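Side-chain contacts in phenylacetic acid degradation-related protein (Ralstonia eutropha JMP134, PDB 2PIM), which probably acts as a hotdog-fold thioesterase that hydrolyses fatty acyl-CoA or related thioesters, although its exact substrate is not established: residues G23-V28 / D47-P52; G59-M64 / G99-R104; A63-V68 / L127-T132. All coordinates share one frame; numbering follows the deposited sequence.

Contact 1: G23-V28 / D47-P52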
ATOM      1  N   GLY A  23      12.503  -0.787   7.384  1.00 32.06           N
ATOM      2  CA  GLY A  23      13.432   0.339   7.290  1.00 30.87           C
ATOM      3  C   GLY A  23      12.864   1.474   6.441  1.00 31.22           C
ATOM      4  O   GLY A  23      12.784   2.609   6.861  1.00 33.04           O
ATOM      5  N   THR A  24      12.444   1.167   5.233  1.00 30.14           N
ATOM      6  CA  THR A  24      11.933   2.184   4.341  1.00 28.44           C
ATOM      7  C   THR A  24      10.755   2.949   4.971  1.00 27.90           C
ATOM      8  O   THR A  24      10.677   4.164   4.869  1.00 29.50           O
ATOM      9  CB  THR A  24      11.556   1.503   3.018  1.00 29.41           C
ATOM     10  OG1 THR A  24      12.729   0.893   2.482  1.00 34.17           O
ATOM     11  CG2 THR A  24      10.949   2.442   2.000  1.00 23.74           C
ATOM     12  N   LEU A  25       9.859   2.234   5.655  1.00 27.98           N
ATOM     13  CA  LEU A  25       8.694   2.856   6.316  1.00 28.81           C
ATOM     14  C   LEU A  25       8.962   3.443   7.711  1.00 30.21           C
ATOM     15  O   LEU A  25       8.048   4.010   8.315  1.00 31.25           O
ATOM     16  CB  LEU A  25       7.546   1.847   6.381  1.00 31.29           C
ATOM     17  CG  LEU A  25       7.175   1.271   4.997  1.00 31.65           C
ATOM     18  CD1 LEU A  25       6.299   0.071   5.181  1.00 31.26           C
ATOM     19  CD2 LEU A  25       6.527   2.345   4.126  1.00 31.42           C
ATOM     20  N   GLY A  26      10.216   3.364   8.187  1.00 31.18           N
ATOM     21  CA  GLY A  26      10.612   3.869   9.522  1.00 28.48           C
ATOM     22  C   GLY A  26       9.940   3.069  10.624  1.00 30.29           C
ATOM     23  O   GLY A  26       9.588   3.602  11.667  1.00 30.76           O
ATOM     24  N   GLY A  27       9.747   1.774  10.376  1.00 30.62           N
ATOM     25  CA  GLY A  27       8.989   0.915  11.254  1.00 30.33           C
ATOM     26  C   GLY A  27       9.763   0.538  12.502  1.00 29.59           C
ATOM     27  O   GLY A  27      10.901   0.080  12.411  1.00 30.45           O
ATOM     28  N   VAL A  28       9.154   0.745  13.666  1.00 29.88           N
ATOM     29  CA  VAL A  28       9.781   0.393  14.959  1.00 28.04           C
ATOM     30  C   VAL A  28       8.703  -0.132  15.860  1.00 28.03           C
ATOM     31  O   VAL A  28       7.785   0.616  16.262  1.00 24.61           O
ATOM     32  CB  VAL A  28      10.450   1.601  15.678  1.00 27.75           C
ATOM     33  CG1 VAL A  28      11.138   1.154  16.929  1.00 23.89           C
ATOM     34  CG2 VAL A  28      11.441   2.303  14.778  1.00 29.44           C
ATOM     35  N   ASP A  47       8.911  12.977   3.070  1.00 24.90           N
ATOM     36  CA  ASP A  47       8.425  13.867   2.013  1.00 27.83           C
ATOM     37  C   ASP A  47       8.314  13.080   0.663  1.00 28.29           C
ATOM     38  O   ASP A  47       7.576  13.467  -0.245  1.00 30.24           O
ATOM     39  CB  ASP A  47       9.325  15.103   1.864  1.00 27.62           C
ATOM     40  CG  ASP A  47       9.189  16.118   3.031  1.00 34.33           C
ATOM     41  OD1 ASP A  47       8.162  16.150   3.749  1.00 34.37           O
ATOM     42  OD2 ASP A  47      10.132  16.930   3.197  1.00 42.36           O
ATOM     43  N   ALA A  48       9.022  11.955   0.584  1.00 26.06           N
ATOM     44  CA  ALA A  48       9.030  11.103  -0.573  1.00 26.06           C
ATOM     45  C   ALA A  48       7.740  10.311  -0.760  1.00 26.91           C
ATOM     46  O   ALA A  48       7.559   9.660  -1.774  1.00 26.34           O
ATOM     47  CB  ALA A  48      10.188  10.158  -0.461  1.00 25.67           C
ATOM     48  N   PHE A  49       6.861  10.312   0.232  1.00 28.94           N
ATOM     49  CA  PHE A  49       5.660   9.515   0.174  1.00 28.09           C
ATOM     50  C   PHE A  49       4.435  10.382  -0.070  1.00 27.33           C
ATOM     51  O   PHE A  49       3.310   9.896   0.038  1.00 27.62           O
ATOM     52  CB  PHE A  49       5.426   8.773   1.491  1.00 28.77           C
ATOM     53  CG  PHE A  49       6.496   7.806   1.881  1.00 24.73           C
ATOM     54  CD1 PHE A  49       7.484   7.395   1.012  1.00 27.47           C
ATOM     55  CD2 PHE A  49       6.482   7.286   3.173  1.00 25.28           C
ATOM     56  CE1 PHE A  49       8.463   6.490   1.433  1.00 25.91           C
ATOM     57  CE2 PHE A  49       7.437   6.387   3.601  1.00 25.51           C
ATOM     58  CZ  PHE A  49       8.425   5.987   2.739  1.00 29.90           C
ATOM     59  N   LEU A  50       4.663  11.646  -0.394  1.00 29.18           N
ATOM     60  CA  LEU A  50       3.612  12.657  -0.512  1.00 30.53           C
ATOM     61  C   LEU A  50       3.018  12.779  -1.915  1.00 32.11           C
ATOM     62  O   LEU A  50       3.709  12.603  -2.936  1.00 29.28           O
ATOM     63  CB  LEU A  50       4.125  14.030  -0.066  1.00 28.28           C
ATOM     64  CG  LEU A  50       4.685  14.092   1.360  1.00 29.35           C
ATOM     65  CD1 LEU A  50       5.075  15.502   1.714  1.00 28.21           C
ATOM     66  CD2 LEU A  50       3.714  13.539   2.407  1.00 31.73           C
ATOM     67  N   ASN A  51       1.713  13.041  -1.910  1.00 33.62           N
ATOM     68  CA  ASN A  51       0.946  13.407  -3.095  1.00 37.37           C
ATOM     69  C   ASN A  51       1.192  14.891  -3.448  1.00 37.08           C
ATOM     70  O   ASN A  51       1.902  15.593  -2.727  1.00 38.13           O
ATOM     71  CB  ASN A  51      -0.556  13.065  -2.868  1.00 36.87           C
ATOM     72  CG  ASN A  51      -1.294  14.085  -1.985  1.00 37.88           C
ATOM     73  OD1 ASN A  51      -0.763  15.115  -1.598  1.00 40.81           O
ATOM     74  ND2 ASN A  51      -2.536  13.780  -1.671  1.00 45.88           N
ATOM     75  N   PRO A  52       0.623  15.381  -4.560  1.00 40.29           N
ATOM     76  CA  PRO A  52       0.883  16.781  -4.941  1.00 41.59           C
ATOM     77  C   PRO A  52       0.487  17.844  -3.906  1.00 44.06           C
ATOM     78  O   PRO A  52       1.123  18.902  -3.828  1.00 44.65           O
ATOM     79  CB  PRO A  52       0.048  16.957  -6.207  1.00 41.47           C
ATOM     80  CG  PRO A  52      -0.119  15.602  -6.746  1.00 39.80           C
ATOM     81  CD  PRO A  52      -0.247  14.718  -5.538  1.00 41.73           C
TER
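Phe-49 points its side chain at the C-terminal turn of helix 20-25, where Thr-24 and Leu-25 receive it, joining that helix end to the loop between strand 38-45 and helix 58-75. The closest approach is a backbone oxygen at the ring edge: Thr-24 O lies 3.6 Å from Phe-49 CZ, in the ring plane, and so meets the C-H rim and not the pi cloud. Leu-25 supplies the apolar part, its CD2 coming obliquely within 4.2 Å of Phe-49 CE2 as the two side chains cross at about a right angle. In Phe-49, CG stands anti to the carbonyl carbon (chi1 -61°), which carries the ring out to the helix end. Looser is the Thr-24 CG2 side, 4.4 Å from Phe-49 CZ; Thr-24 also packs on Phe-49 of the second subunit. The helix closes in a Schellman motif: Gly-26 has positive phi (66°) and two bonds run back into the last turn, one being Gly-26 N to Gly-23 O at 3.0 Å. The buried ring is probably held by dispersion, with Met-60 of helix 58-75 packing on both Phe-49 and Leu-25, and by a modest C-H to carbonyl attraction, while Thr-24 OG1 serves Ala-20 O and Ala-48 O of the second subunit.

Contact 2: G59-M64 / G99-R104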
ATOM      1  N   GLY A  59      -1.744   4.557  -0.533  1.00 29.08           N
ATOM      2  CA  GLY A  59      -1.032   3.320  -0.684  1.00 29.09           C
ATOM      3  C   GLY A  59       0.141   3.180   0.254  1.00 28.02           C
ATOM      4  O   GLY A  59       0.381   2.098   0.738  1.00 30.55           O
HETATM    5  N   MSE A  60       0.871   4.273   0.506  1.00 29.75           N
HETATM    6  CA  MSE A  60       2.036   4.236   1.410  1.00 30.61           C
HETATM    7  C   MSE A  60       1.549   3.941   2.839  1.00 30.92           C
HETATM    8  O   MSE A  60       2.170   3.149   3.530  1.00 26.44           O
HETATM    9  CB  MSE A  60       2.861   5.531   1.339  1.00 31.22           C
HETATM   10  CG  MSE A  60       3.555   5.709  -0.030  1.00 30.88           C
HETATM   11 SE   MSE A  60       4.700   4.164  -0.427  0.75 27.03          SE
HETATM   12  CE  MSE A  60       5.676   4.041   1.146  1.00 28.18           C
ATOM     13  N   LEU A  61       0.417   4.536   3.234  1.00 29.05           N
ATOM     14  CA  LEU A  61      -0.224   4.182   4.503  1.00 28.87           C
ATOM     15  C   LEU A  61      -0.608   2.717   4.552  1.00 29.48           C
ATOM     16  O   LEU A  61      -0.470   2.060   5.584  1.00 26.56           O
ATOM     17  CB  LEU A  61      -1.469   4.993   4.733  1.00 25.60           C
ATOM     18  CG  LEU A  61      -1.317   6.525   4.767  1.00 31.36           C
ATOM     19  CD1 LEU A  61      -2.689   7.201   4.786  1.00 28.91           C
ATOM     20  CD2 LEU A  61      -0.499   6.982   5.920  1.00 32.45           C
ATOM     21  N   GLY A  62      -1.118   2.220   3.430  1.00 29.12           N
ATOM     22  CA  GLY A  62      -1.416   0.806   3.292  1.00 26.99           C
ATOM     23  C   GLY A  62      -0.197  -0.084   3.487  1.00 27.38           C
ATOM     24  O   GLY A  62      -0.328  -1.153   4.034  1.00 28.34           O
ATOM     25  N   ALA A  63       0.983   0.348   3.044  1.00 28.41           N
ATOM     26  CA  ALA A  63       2.210  -0.429   3.271  1.00 28.16           C
ATOM     27  C   ALA A  63       2.573  -0.486   4.748  1.00 27.00           C
ATOM     28  O   ALA A  63       3.099  -1.473   5.220  1.00 26.30           O
ATOM     29  CB  ALA A  63       3.382   0.138   2.425  1.00 29.95           C
HETATM   30  N   MSE A  64       2.256   0.563   5.496  1.00 27.74           N
HETATM   31  CA  MSE A  64       2.415   0.541   6.966  1.00 28.41           C
HETATM   32  C   MSE A  64       1.401  -0.401   7.662  1.00 29.97           C
HETATM   33  O   MSE A  64       1.753  -1.156   8.582  1.00 30.46           O
HETATM   34  CB  MSE A  64       2.233   1.950   7.482  1.00 27.53           C
HETATM   35  CG  MSE A  64       3.324   2.857   7.040  1.00 31.43           C
HETATM   36 SE   MSE A  64       2.881   4.767   7.369  0.75 26.05          SE
HETATM   37  CE  MSE A  64       4.349   5.616   6.393  1.00 28.89           C
ATOM     38  N   GLY A  99       5.764  12.791   8.796  1.00 27.56           N
ATOM     39  CA  GLY A  99       6.067  12.694  10.216  1.00 26.71           C
ATOM     40  C   GLY A  99       5.732  11.311  10.738  1.00 26.71           C
ATOM     41  O   GLY A  99       5.489  10.386   9.963  1.00 29.25           O
ATOM     42  N   LEU A 100       5.752  11.172  12.056  1.00 26.83           N
ATOM     43  CA  LEU A 100       5.452   9.917  12.733  1.00 27.43           C
ATOM     44  C   LEU A 100       3.970   9.518  12.625  1.00 26.33           C
ATOM     45  O   LEU A 100       3.086  10.365  12.626  1.00 28.22           O
ATOM     46  CB  LEU A 100       5.801  10.022  14.209  1.00 28.21           C
ATOM     47  CG  LEU A 100       7.166   9.604  14.726  1.00 32.31           C
ATOM     48  CD1 LEU A 100       7.296  10.115  16.155  1.00 30.69           C
ATOM     49  CD2 LEU A 100       7.306   8.096  14.666  1.00 32.18           C
ATOM     50  N   LEU A 101       3.737   8.211  12.552  1.00 25.74           N
ATOM     51  CA  LEU A 101       2.414   7.600  12.707  1.00 27.08           C
ATOM     52  C   LEU A 101       2.574   6.409  13.609  1.00 27.28           C
ATOM     53  O   LEU A 101       3.662   5.878  13.764  1.00 29.71           O
ATOM     54  CB  LEU A 101       1.804   7.120  11.370  1.00 26.91           C
ATOM     55  CG  LEU A 101       1.574   8.191  10.275  1.00 26.52           C
ATOM     56  CD1 LEU A 101       2.741   8.324   9.314  1.00 29.21           C
ATOM     57  CD2 LEU A 101       0.327   7.897   9.511  1.00 29.44           C
ATOM     58  N   ARG A 102       1.461   6.001  14.187  1.00 28.32           N
ATOM     59  CA  ARG A 102       1.378   4.883  15.097  1.00 27.81           C
ATOM     60  C   ARG A 102       0.432   3.852  14.488  1.00 27.74           C
ATOM     61  O   ARG A 102      -0.760   4.143  14.296  1.00 27.59           O
ATOM     62  CB  ARG A 102       0.772   5.382  16.404  1.00 27.05           C
ATOM     63  CG  ARG A 102       0.397   4.320  17.420  1.00 33.08           C
ATOM     64  CD  ARG A 102       1.524   3.383  17.658  1.00 38.10           C
ATOM     65  NE  ARG A 102       2.714   4.103  18.131  1.00 45.38           N
ATOM     66  CZ  ARG A 102       3.149   4.142  19.393  1.00 40.32           C
ATOM     67  NH1 ARG A 102       2.564   3.466  20.366  1.00 37.07           N
ATOM     68  NH2 ARG A 102       4.199   4.844  19.679  1.00 30.65           N
ATOM     69  N   GLY A 103       0.961   2.658  14.231  1.00 26.34           N
ATOM     70  CA  GLY A 103       0.182   1.547  13.739  1.00 27.81           C
ATOM     71  C   GLY A 103      -0.162   0.593  14.849  1.00 26.24           C
ATOM     72  O   GLY A 103       0.710   0.211  15.638  1.00 25.20           O
ATOM     73  N   ARG A 104      -1.423   0.188  14.905  1.00 28.10           N
ATOM     74  CA  ARG A 104      -1.888  -0.806  15.919  1.00 31.37           C
ATOM     75  C   ARG A 104      -2.585  -1.984  15.214  1.00 30.62           C
ATOM     76  O   ARG A 104      -3.412  -1.774  14.342  1.00 30.08           O
ATOM     77  CB  ARG A 104      -2.815  -0.142  16.951  1.00 30.44           C
ATOM     78  CG  ARG A 104      -2.094   0.908  17.790  1.00 36.71           C
ATOM     79  CD  ARG A 104      -2.891   1.482  19.002  1.00 36.76           C
ATOM     80  NE  ARG A 104      -2.174   2.629  19.628  1.00 54.96           N
ATOM     81  CZ  ARG A 104      -2.253   3.932  19.263  1.00 49.88           C
ATOM     82  NH1 ARG A 104      -3.050   4.361  18.303  1.00 50.64           N
ATOM     83  NH2 ARG A 104      -1.542   4.840  19.904  1.00 49.35           N
TER
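Met-60 O, in the helical turn from which Leu-61 and Met-64 reach Leu-101, is gripped by two neighbouring amides: Met-64 N bonds to Met-60 O at 3.2 Å, and Ala-63 N adds a weak bond to Met-60 O at 3.1 Å. Ala-63 N has a further bond, to Gly-59 O at 3.0 Å, as expected of a regular helix. Across the contact itself the interaction is wholly apolar. Leu-101 directs its side chain at the helix and divides its two methyls between two partners: Leu-101 CD2 reaches Leu-61 CD2 at 3.8 Å, and Leu-101 CD1 reaches the selenium, SE, of Met-64 at 4.1 Å. Both partner side chains cross that of Leu-101 at about a right angle; the contacts are between branch ends and SE, and 108 Å² is buried over both sides. Met-64 is a selenomethionine whose extended chain beyond CG (chi2 167°) carries SE out to the strand. In Leu-101 the second torsion (chi2 93°), away from the usual staggered values, turns one methyl to each partner. The closest backbone pair is Gly-103 CA and Met-64 CA, 7.2 Å apart. The residues flanking Gly-103, Arg-102 and Arg-104, send their side chains to the other side of the sheet, where Glu-40 and Asp-42 form salt bridges with Arg-102 and Glu-40 with Arg-104. The contact thus seats helix 58-75 on the inner face of the curved antiparallel sheet, as in hotdog folds: strand 38-45 adds Tyr-43 and Ala-45 beside Met-64, and strand 114-123 adds Leu-121 beside both Leu-61 and Leu-101.

Contact 3: A63-V68 / L127-T132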
ATOM      1  N   ALA A  63       0.983   0.348   3.044  1.00 28.41           N
ATOM      2  CA  ALA A  63       2.210  -0.429   3.271  1.00 28.16           C
ATOM      3  C   ALA A  63       2.573  -0.486   4.748  1.00 27.00           C
ATOM      4  O   ALA A  63       3.099  -1.473   5.220  1.00 26.30           O
ATOM      5  CB  ALA A  63       3.382   0.138   2.425  1.00 29.95           C
HETATM    6  N   MSE A  64       2.256   0.563   5.496  1.00 27.74           N
HETATM    7  CA  MSE A  64       2.415   0.541   6.966  1.00 28.41           C
HETATM    8  C   MSE A  64       1.401  -0.401   7.662  1.00 29.97           C
HETATM    9  O   MSE A  64       1.753  -1.156   8.582  1.00 30.46           O
HETATM   10  CB  MSE A  64       2.233   1.950   7.482  1.00 27.53           C
HETATM   11  CG  MSE A  64       3.324   2.857   7.040  1.00 31.43           C
HETATM   12 SE   MSE A  64       2.881   4.767   7.369  0.75 26.05          SE
HETATM   13  CE  MSE A  64       4.349   5.616   6.393  1.00 28.89           C
ATOM     14  N   LEU A  65       0.153  -0.360   7.186  1.00 29.28           N
ATOM     15  CA  LEU A  65      -0.898  -1.266   7.649  1.00 27.74           C
ATOM     16  C   LEU A  65      -0.571  -2.715   7.326  1.00 28.05           C
ATOM     17  O   LEU A  65      -0.807  -3.626   8.138  1.00 29.49           O
ATOM     18  CB  LEU A  65      -2.265  -0.830   7.084  1.00 28.68           C
ATOM     19  CG  LEU A  65      -2.846   0.470   7.727  1.00 23.42           C
ATOM     20  CD1 LEU A  65      -3.895   1.148   6.880  1.00 31.04           C
ATOM     21  CD2 LEU A  65      -3.376   0.241   9.139  1.00 26.12           C
ATOM     22  N   ASP A  66       0.004  -2.933   6.155  1.00 28.59           N
ATOM     23  CA  ASP A  66       0.465  -4.247   5.775  1.00 29.20           C
ATOM     24  C   ASP A  66       1.531  -4.721   6.743  1.00 29.54           C
ATOM     25  O   ASP A  66       1.518  -5.892   7.175  1.00 34.62           O
ATOM     26  CB  ASP A  66       0.950  -4.230   4.309  1.00 28.52           C
ATOM     27  CG  ASP A  66       1.306  -5.638   3.774  1.00 30.65           C
ATOM     28  OD1 ASP A  66       0.585  -6.604   4.027  1.00 43.29           O
ATOM     29  OD2 ASP A  66       2.304  -5.773   3.063  1.00 38.64           O
ATOM     30  N   ASP A  67       2.475  -3.836   7.086  1.00 29.54           N
ATOM     31  CA  ASP A  67       3.575  -4.220   7.964  1.00 29.77           C
ATOM     32  C   ASP A  67       3.068  -4.594   9.372  1.00 29.76           C
ATOM     33  O   ASP A  67       3.428  -5.628   9.932  1.00 32.11           O
ATOM     34  CB  ASP A  67       4.610  -3.098   8.085  1.00 29.36           C
ATOM     35  CG  ASP A  67       5.782  -3.503   8.979  1.00 32.14           C
ATOM     36  OD1 ASP A  67       6.608  -4.288   8.496  1.00 30.36           O
ATOM     37  OD2 ASP A  67       5.868  -3.061  10.166  1.00 33.19           O
ATOM     38  N   VAL A  68       2.219  -3.757   9.944  1.00 27.64           N
ATOM     39  CA  VAL A  68       1.798  -3.967  11.332  1.00 27.44           C
ATOM     40  C   VAL A  68       0.982  -5.258  11.499  1.00 29.01           C
ATOM     41  O   VAL A  68       1.213  -6.057  12.481  1.00 30.04           O
ATOM     42  CB  VAL A  68       1.121  -2.689  11.938  1.00 28.08           C
ATOM     43  CG1 VAL A  68      -0.262  -2.438  11.338  1.00 24.31           C
ATOM     44  CG2 VAL A  68       1.087  -2.774  13.418  1.00 27.20           C
ATOM     45  N   LEU A 127      -7.327   8.732  13.847  1.00 32.12           N
ATOM     46  CA  LEU A 127      -7.218   7.628  12.887  1.00 34.50           C
ATOM     47  C   LEU A 127      -7.124   8.190  11.513  1.00 32.85           C
ATOM     48  O   LEU A 127      -8.013   8.911  11.111  1.00 30.47           O
ATOM     49  CB  LEU A 127      -8.461   6.771  12.856  1.00 34.48           C
ATOM     50  CG  LEU A 127      -8.541   5.525  13.705  1.00 41.50           C
ATOM     51  CD1 LEU A 127      -9.916   4.893  13.480  1.00 42.00           C
ATOM     52  CD2 LEU A 127      -7.446   4.573  13.353  1.00 51.06           C
ATOM     53  N   VAL A 128      -6.083   7.831  10.775  1.00 30.85           N
ATOM     54  CA  VAL A 128      -6.015   8.247   9.378  1.00 28.59           C
ATOM     55  C   VAL A 128      -6.484   7.151   8.398  1.00 28.81           C
ATOM     56  O   VAL A 128      -7.054   7.458   7.330  1.00 27.31           O
ATOM     57  CB  VAL A 128      -4.635   8.818   9.032  1.00 29.56           C
ATOM     58  CG1 VAL A 128      -4.378  10.077   9.876  1.00 29.05           C
ATOM     59  CG2 VAL A 128      -3.526   7.831   9.250  1.00 34.00           C
ATOM     60  N   ALA A 129      -6.250   5.890   8.752  1.00 25.09           N
ATOM     61  CA  ALA A 129      -6.595   4.810   7.890  1.00 24.79           C
ATOM     62  C   ALA A 129      -6.771   3.540   8.703  1.00 27.79           C
ATOM     63  O   ALA A 129      -6.161   3.395   9.767  1.00 28.46           O
ATOM     64  CB  ALA A 129      -5.507   4.611   6.834  1.00 23.37           C
ATOM     65  N   THR A 130      -7.620   2.644   8.202  1.00 29.12           N
ATOM     66  CA  THR A 130      -7.750   1.306   8.768  1.00 32.22           C
ATOM     67  C   THR A 130      -7.542   0.227   7.722  1.00 29.37           C
ATOM     68  O   THR A 130      -7.632   0.488   6.520  1.00 28.28           O
ATOM     69  CB  THR A 130      -9.126   1.120   9.437  1.00 30.94           C
ATOM     70  OG1 THR A 130     -10.136   1.344   8.493  1.00 36.94           O
ATOM     71  CG2 THR A 130      -9.329   2.108  10.549  1.00 29.31           C
ATOM     72  N   ALA A 131      -7.340  -0.992   8.203  1.00 27.56           N
ATOM     73  CA  ALA A 131      -7.199  -2.151   7.374  1.00 25.75           C
ATOM     74  C   ALA A 131      -7.803  -3.427   7.962  1.00 28.54           C
ATOM     75  O   ALA A 131      -7.875  -3.615   9.179  1.00 25.49           O
ATOM     76  CB  ALA A 131      -5.749  -2.426   7.108  1.00 30.83           C
ATOM     77  N   THR A 132      -8.146  -4.330   7.046  1.00 27.54           N
ATOM     78  CA  THR A 132      -8.447  -5.705   7.333  1.00 32.64           C
ATOM     79  C   THR A 132      -7.538  -6.556   6.461  1.00 30.66           C
ATOM     80  O   THR A 132      -7.536  -6.410   5.237  1.00 32.63           O
ATOM     81  CB  THR A 132      -9.955  -5.965   6.963  1.00 35.21           C
ATOM     82  OG1 THR A 132     -10.782  -5.283   7.916  1.00 44.89           O
ATOM     83  CG2 THR A 132     -10.277  -7.441   6.975  1.00 40.10           C
TER
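Leu-65 carries the helix side of this contact and packs against two strand alanines, Ala-129 and Ala-131. The apolar contacts come first. Leu-65 CB approaches Ala-131 CB at 3.8 Å, and that same methyl lies along most of the leucine, close to CG, CD1 and CD2 as well. CD1 alone goes further, Leu-65 CD1 lying 3.8 Å from Ala-129 CB. Both alanines point at the helix, and their small methyls let it come close: Leu-65 CA and Ala-131 CA are 6.4 Å apart, and the axes of the two segments approach to 8.7 Å. The first torsion of Leu-65 sets CG anti to the carbonyl carbon (chi1 -72°), which lays the side chain along the strand. A second kind of contact sets a methyl against a backbone oxygen: Leu-65 CD1 also lies 3.8 Å from Thr-130 O, a van der Waals touch on the peptide leading into Ala-131. The side chain of Thr-130 itself leaves on the other side of the strand. Backbone hydrogen bonding holds the helix, with Asp-67 N bonded to Ala-63 O at 3.1 Å and Val-68 N to Met-64 O at 3.0 Å. Asp-66 CB points away from the strand, and Asp-66 OD2 bonds to Gly-59 N of the second subunit. In the strand, Val-128 and Ala-129 form a classic beta bulge opposite Leu-121. The helix segment crosses the strand segment at -47°, with Leu-121 of strand 114-123 beside Leu-65 and Leu-88 of strand 84-92 beside Ala-131, so that helix 58-75 is cradled by strands 84-92, 114-123 and 126-136, as in the hotdog fold.

From the N terminus, contact 1 closes first, bringing helix 20-25 to the 47-52 loop around an 18-residue excursion that holds strands 28-33 and 38-45. It is complete before the other two open, so it stands in series with them. Contacts 2 and 3 leave from overlapping parts of helix 58-75, sharing Ala-63 and Met-64, and their loops overlap: contact 2 closes at 99-104, after 34 intervening residues, while the loop of contact 3 runs on past it to 127-132, after 58. Together they bind one helix to two strands of the same sheet. Contact 1 joins this core through Leu-25 and Phe-49, both packed on Met-60, and all three contacts touch the second subunit.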